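Local atomic coordinates of bacteriocin (Pseudomonas syringae pv. tomato, PDB entry 4FZL), a protein that degrades the cell-wall precursor lipid II, probably through a metal-dependent phosphatase activity, and thereby probably kills competing bacteria as a colicin M-like bacteriocin. Residues 41-46 against 100-105; 57-62 against 93-98. All coordinates share one frame; numbering follows the deposited sequence. Where two conformers were deposited one is given.

Contact 1. Residues 41-46 against 100-105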
loop_
_atom_site.group_PDB
_atom_site.type_symbol
_atom_site.label_atom_id
_atom_site.label_comp_id
_atom_site.label_asym_id
_atom_site.label_seq_id
_atom_site.Cartn_x
_atom_site.Cartn_y
_atom_site.Cartn_z
ATOM N N VAL A 41 -9.832 9.713 -14.362
ATOM C CA VAL A 41 -8.985 10.878 -13.992
ATOM C C VAL A 41 -8.865 10.990 -12.416
ATOM O O VAL A 41 -7.758 11.232 -11.892
ATOM C CB VAL A 41 -9.499 12.218 -14.574
ATOM C CG1 VAL A 41 -8.730 13.441 -14.004
ATOM C CG2 VAL A 41 -9.384 12.160 -16.091
ATOM N N ALA A 42 -9.968 10.760 -11.684
ATOM C CA ALA A 42 -9.904 10.673 -10.226
ATOM C C ALA A 42 -8.891 9.610 -9.778
ATOM O O ALA A 42 -8.015 9.871 -8.960
ATOM C CB ALA A 42 -11.304 10.493 -9.572
ATOM N N LEU A 43 -8.969 8.404 -10.363
ATOM C CA LEU A 43 -8.132 7.317 -9.911
ATOM C C LEU A 43 -6.646 7.647 -10.144
ATOM O O LEU A 43 -5.784 7.422 -9.286
ATOM C CB LEU A 43 -8.546 6.032 -10.632
ATOM C CG LEU A 43 -7.759 4.799 -10.201
ATOM C CD1 LEU A 43 -7.819 4.515 -8.703
ATOM C CD2 LEU A 43 -8.283 3.570 -10.953
ATOM N N LYS A 44 -6.338 8.196 -11.333
ATOM C CA LYS A 44 -5.002 8.636 -11.593
ATOM C C LYS A 44 -4.480 9.774 -10.698
ATOM O O LYS A 44 -3.305 9.826 -10.345
ATOM C CB LYS A 44 -4.813 8.919 -13.102
ATOM C CG LYS A 44 -4.795 7.703 -14.012
ATOM C CD LYS A 44 -4.434 7.937 -15.484
ATOM C CE LYS A 44 -5.595 8.431 -16.238
ATOM N NZ LYS A 44 -5.171 8.630 -17.681
ATOM N N THR A 45 -5.398 10.657 -10.314
ATOM C CA THR A 45 -5.062 11.727 -9.393
ATOM C C THR A 45 -4.745 11.113 -8.014
ATOM O O THR A 45 -3.821 11.592 -7.336
ATOM C CB THR A 45 -6.190 12.778 -9.316
ATOM O OG1 THR A 45 -6.396 13.308 -10.625
ATOM C CG2 THR A 45 -5.931 13.920 -8.224
ATOM N N PHE A 46 -5.577 10.125 -7.576
ATOM C CA PHE A 46 -5.273 9.478 -6.303
ATOM C C PHE A 46 -3.844 8.894 -6.340
ATOM O O PHE A 46 -3.114 8.957 -5.327
ATOM C CB PHE A 46 -6.244 8.353 -5.953
ATOM C CG PHE A 46 -7.697 8.713 -5.872
ATOM C CD1 PHE A 46 -8.155 10.011 -5.638
ATOM C CD2 PHE A 46 -8.628 7.731 -6.057
ATOM C CE1 PHE A 46 -9.480 10.283 -5.639
ATOM C CE2 PHE A 46 -9.994 7.990 -5.977
ATOM C CZ PHE A 46 -10.408 9.297 -5.779
ATOM N N ALA A 100 -2.228 1.374 -5.768
ATOM C CA ALA A 100 -1.969 -0.000 -6.182
ATOM C C ALA A 100 -2.999 -0.427 -7.229
ATOM O O ALA A 100 -2.670 -1.223 -8.174
ATOM C CB ALA A 100 -1.921 -0.934 -4.980
ATOM N N LEU A 101 -4.256 -0.041 -7.009
ATOM C CA LEU A 101 -5.311 -0.396 -7.974
ATOM C C LEU A 101 -5.007 0.228 -9.385
ATOM O O LEU A 101 -5.035 -0.405 -10.452
ATOM C CB LEU A 101 -6.693 0.084 -7.483
ATOM C CG LEU A 101 -7.871 -0.080 -8.442
ATOM C CD1 LEU A 101 -8.122 -1.570 -8.479
ATOM C CD2 LEU A 101 -9.035 0.652 -7.788
ATOM N N ALA A 102 -4.739 1.529 -9.330
ATOM C CA ALA A 102 -4.305 2.284 -10.523
ATOM C C ALA A 102 -3.113 1.587 -11.240
ATOM O O ALA A 102 -3.109 1.484 -12.467
ATOM C CB ALA A 102 -3.963 3.753 -10.178
ATOM N N HIS A 103 -2.141 1.106 -10.470
ATOM C CA HIS A 103 -0.951 0.580 -11.018
ATOM C C HIS A 103 -1.285 -0.698 -11.789
ATOM O O HIS A 103 -0.671 -0.997 -12.786
ATOM C CB HIS A 103 0.083 0.296 -9.930
ATOM C CG HIS A 103 1.439 0.080 -10.481
ATOM N ND1 HIS A 103 2.244 1.117 -10.847
ATOM C CD2 HIS A 103 2.142 -1.104 -10.777
ATOM C CE1 HIS A 103 3.365 0.600 -11.360
ATOM N NE2 HIS A 103 3.308 -0.751 -11.265
ATOM N N GLY A 104 -2.256 -1.489 -11.323
ATOM C CA GLY A 104 -2.583 -2.758 -12.047
ATOM C C GLY A 104 -3.219 -2.481 -13.433
ATOM O O GLY A 104 -3.175 -3.307 -14.332
ATOM N N MET A 105 -3.828 -1.312 -13.582
ATOM C CA MET A 105 -4.491 -0.963 -14.839
ATOM C C MET A 105 -3.706 0.004 -15.733
ATOM O O MET A 105 -3.997 0.116 -16.926
ATOM C CB MET A 105 -5.860 -0.356 -14.552
ATOM C CG MET A 105 -6.914 -1.365 -14.110
ATOM S SD MET A 105 -8.181 -0.390 -13.290
ATOM C CE MET A 105 -7.620 1.160 -13.984
#
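L43 points toward helix 96-106 and meets L101, A102 and M105, one side chain of helix 37-54 against one face of its partner. This is helix-helix packing in the largely helical N-terminal part of a colicin M-like bacteriocin. The axes of the two short segments approach to 9.1 Å and are strongly crossed, at -116°, so the touching region is short. A102 lies opposite L43, with their CA atoms 6.4 Å apart.

The three partners share out the end of the leucine. With CG anti to the backbone N (chi1 -178°), L43 reaches outward from its helix and presents its branch point to the methyl of A102, CG to CB 3.9 Å. That small residue lets the branched end come close to the opposing helix. The two methyls then diverge. CD1 lies between the A102 methyl and L101, whose side chain crosses at about a right angle, and comes within 4.2 Å of L101 CD2. CD2 heads the other way along helix 96-106, toward the terminal methyl CE of M105, whose side chain also crosses L43 at about a right angle; M105 was modelled in two conformers, so this last touch is doubtful.

K44, next in the chain, leads away from this seam: its NZ is hydrogen-bonded to the carbonyl oxygens of E78 and I81, and it forms a cation-pi contact with F106. On the other side of helix 37-54, V41 and T45 pack against helices 5-12 and 59-70. There the V41 carbonyl carries two donors: T45 N at 2.9 Å from V41 O, the ordinary helical bond, and T45 OG1 at 2.8 Å from V41 O. The two reach that oxygen from opposite faces of the carbonyl plane, the hydroxyl lying 38° out of it.

Contact 2. Residues 57-62 against 93-98; sequences RDLRTA and GLMTPF
L59, in the first turn of helix 59-70, reaches across to L94 and M95 in the turn that leads into helix 96-106. From CB the side chain sets off toward that turn, and a chi1 of -168° swings CG away from the backbone N, which carries the two methyls out from the helix. There they part. CD2 goes to L94: it lies 3.8 Å from L94 CB and 4.0 Å from L94 CD2, so it touches both the root and one branch of a leucine running at about a right angle to it. CD1 meets a different neighbour, the sulfur of M95, with L59 CD1 to M95 SD 4.0 Å. The methionine runs out straight from CA to SD (chi2 172°), which carries the sulfur up to the methyl. L59 also touches A49 and E53 of helix 37-54, and M95 touches F46 of that same helix.

The backbone explains why L94 and M95 face L59 together. They are the two middle residues of a type I beta turn from G93 to T96, closed by T96 N to G93 O at 3.0 Å, and both send their CB atoms toward L59.

On the other segment, D58 caps the start of the helix that carries L59. Its OD2 takes two bonds from one residue: T61 OG1 at 2.7 Å from D58 OD2, on the anti lone pair, and T61 N at 3.1 Å from D58 OD2, coming from above the carboxylate plane by 43°. R60, in the same first turn, forms a salt bridge to D15. The pattern is that of an aspartate N-cap, here placed immediately before the leucine that makes the contact.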
loop_
_atom_site.group_PDB
_atom_site.type_symbol
_atom_site.label_atom_id
_atom_site.label_comp_id
_atom_site.label_asym_id
_atom_site.label_seq_id
_atom_site.Cartn_x
_atom_site.Cartn_y
_atom_site.Cartn_z
ATOM N N ARG A 57 4.907 15.009 0.936
ATOM C CA ARG A 57 3.926 16.104 0.832
ATOM C C ARG A 57 2.663 15.777 1.616
ATOM O O ARG A 57 2.387 14.596 1.890
ATOM C CB ARG A 57 3.564 16.411 -0.605
ATOM C CG ARG A 57 4.762 16.698 -1.518
ATOM C CD ARG A 57 5.651 17.909 -1.183
ATOM N NE ARG A 57 7.003 17.470 -1.628
ATOM C CZ ARG A 57 8.042 17.084 -0.851
ATOM N NH1 ARG A 57 7.987 17.167 0.488
ATOM N NH2 ARG A 57 9.177 16.631 -1.421
ATOM N N ASP A 58 1.886 16.815 1.927
ATOM C CA ASP A 58 0.574 16.679 2.531
ATOM C C ASP A 58 -0.428 16.131 1.499
ATOM O O ASP A 58 -0.442 16.609 0.367
ATOM C CB ASP A 58 0.092 18.076 2.910
ATOM C CG ASP A 58 -1.275 18.057 3.485
ATOM O OD1 ASP A 58 -1.461 17.295 4.485
ATOM O OD2 ASP A 58 -2.168 18.798 2.992
ATOM N N LEU A 59 -1.214 15.080 1.842
ATOM C CA LEU A 59 -2.110 14.486 0.864
ATOM C C LEU A 59 -3.071 15.466 0.237
ATOM O O LEU A 59 -3.224 15.536 -0.988
ATOM C CB LEU A 59 -2.869 13.286 1.408
ATOM C CG LEU A 59 -3.608 12.428 0.380
ATOM C CD1 LEU A 59 -2.709 11.742 -0.674
ATOM C CD2 LEU A 59 -4.480 11.397 1.124
ATOM N N ARG A 60 -3.794 16.191 1.053
ATOM C CA ARG A 60 -4.841 17.009 0.481
ATOM C C ARG A 60 -4.212 18.144 -0.399
ATOM O O ARG A 60 -4.743 18.478 -1.461
ATOM C CB ARG A 60 -5.728 17.610 1.575
ATOM C CG ARG A 60 -6.762 18.636 1.120
ATOM C CD ARG A 60 -7.648 17.955 0.032
ATOM N NE ARG A 60 -8.684 18.881 -0.422
ATOM C CZ ARG A 60 -9.782 19.182 0.266
ATOM N NH1 ARG A 60 -9.984 18.660 1.464
ATOM N NH2 ARG A 60 -10.753 19.994 -0.231
ATOM N N THR A 61 -3.114 18.745 0.069
ATOM C CA THR A 61 -2.414 19.763 -0.689
ATOM C C THR A 61 -2.016 19.215 -2.009
ATOM O O THR A 61 -2.246 19.829 -3.064
ATOM C CB THR A 61 -1.191 20.320 0.037
ATOM O OG1 THR A 61 -1.652 20.850 1.304
ATOM C CG2 THR A 61 -0.496 21.459 -0.756
ATOM N N ALA A 62 -1.456 18.001 -2.005
ATOM C CA ALA A 62 -0.929 17.280 -3.229
ATOM C C ALA A 62 -2.143 17.073 -4.198
ATOM O O ALA A 62 -2.106 17.451 -5.384
ATOM C CB ALA A 62 -0.291 15.944 -2.897
ATOM N N GLY A 93 -0.427 5.784 3.029
ATOM C CA GLY A 93 -1.506 6.622 3.391
ATOM C C GLY A 93 -2.879 6.215 2.837
ATOM O O GLY A 93 -3.030 5.173 2.262
ATOM N N LEU A 94 -3.861 7.126 3.013
ATOM C CA LEU A 94 -5.263 6.929 2.664
ATOM C C LEU A 94 -5.438 6.352 1.235
ATOM O O LEU A 94 -6.248 5.398 0.980
ATOM C CB LEU A 94 -5.948 8.290 2.663
ATOM C CG LEU A 94 -7.427 8.392 2.375
ATOM C CD1 LEU A 94 -8.192 7.405 3.264
ATOM C CD2 LEU A 94 -7.831 9.841 2.609
ATOM N N MET A 95 -4.652 6.911 0.294
ATOM C CA MET A 95 -4.846 6.588 -1.117
ATOM C C MET A 95 -3.969 5.474 -1.614
ATOM O O MET A 95 -3.969 5.144 -2.828
ATOM C CB MET A 95 -4.749 7.829 -2.000
ATOM C CG MET A 95 -6.058 8.689 -1.847
ATOM S SD MET A 95 -5.892 10.258 -2.668
ATOM C CE MET A 95 -7.418 11.064 -2.250
ATOM N N THR A 96 -3.209 4.861 -0.747
ATOM C CA THR A 96 -2.308 3.777 -1.154
ATOM C C THR A 96 -3.032 2.607 -1.873
ATOM O O THR A 96 -2.588 2.168 -2.945
ATOM C CB THR A 96 -1.435 3.321 0.003
ATOM O OG1 THR A 96 -0.363 4.228 0.142
ATOM C CG2 THR A 96 -0.812 1.891 -0.264
ATOM N N PRO A 97 -4.173 2.125 -1.333
ATOM C CA PRO A 97 -4.780 0.984 -2.078
ATOM C C PRO A 97 -5.261 1.435 -3.473
ATOM O O PRO A 97 -5.326 0.652 -4.391
ATOM C CB PRO A 97 -5.959 0.537 -1.212
ATOM C CG PRO A 97 -5.915 1.386 -0.013
ATOM C CD PRO A 97 -4.741 2.299 0.002
ATOM N N PHE A 98 -5.665 2.712 -3.601
ATOM C CA PHE A 98 -6.060 3.224 -4.912
ATOM C C PHE A 98 -4.877 3.336 -5.847
ATOM O O PHE A 98 -4.973 3.172 -7.069
ATOM C CB PHE A 98 -6.741 4.571 -4.790
ATOM C CG PHE A 98 -8.079 4.489 -4.110
ATOM C CD1 PHE A 98 -9.206 4.102 -4.793
ATOM C CD2 PHE A 98 -8.187 4.773 -2.757
ATOM C CE1 PHE A 98 -10.459 4.043 -4.126
ATOM C CE2 PHE A 98 -9.421 4.701 -2.090
ATOM C CZ PHE A 98 -10.552 4.300 -2.784
#

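How the contacts relate
The two contacts sit about 12 Å apart, centre to centre, in the helical part of the chain, away from the metal site. Along the sequence their segments run 41-46, 57-62, 93-98, 100-105, so contact 2 closes inside the span that contact 1 bridges. Contact 1 uses the body of helix 96-106 and contact 2 the turn that leads into it, while helices 37-54 and 59-70 follow each other in the chain. The contacts also join directly: L43 CD1 lies 3.5 Å from F98 O, and F46 CD1 lies 3.6 Å from M95 CE. Together they bring helices 37-54 and 59-70 against helix 96-106 and the turn before it, with F46 and M95 bridging the two contacts.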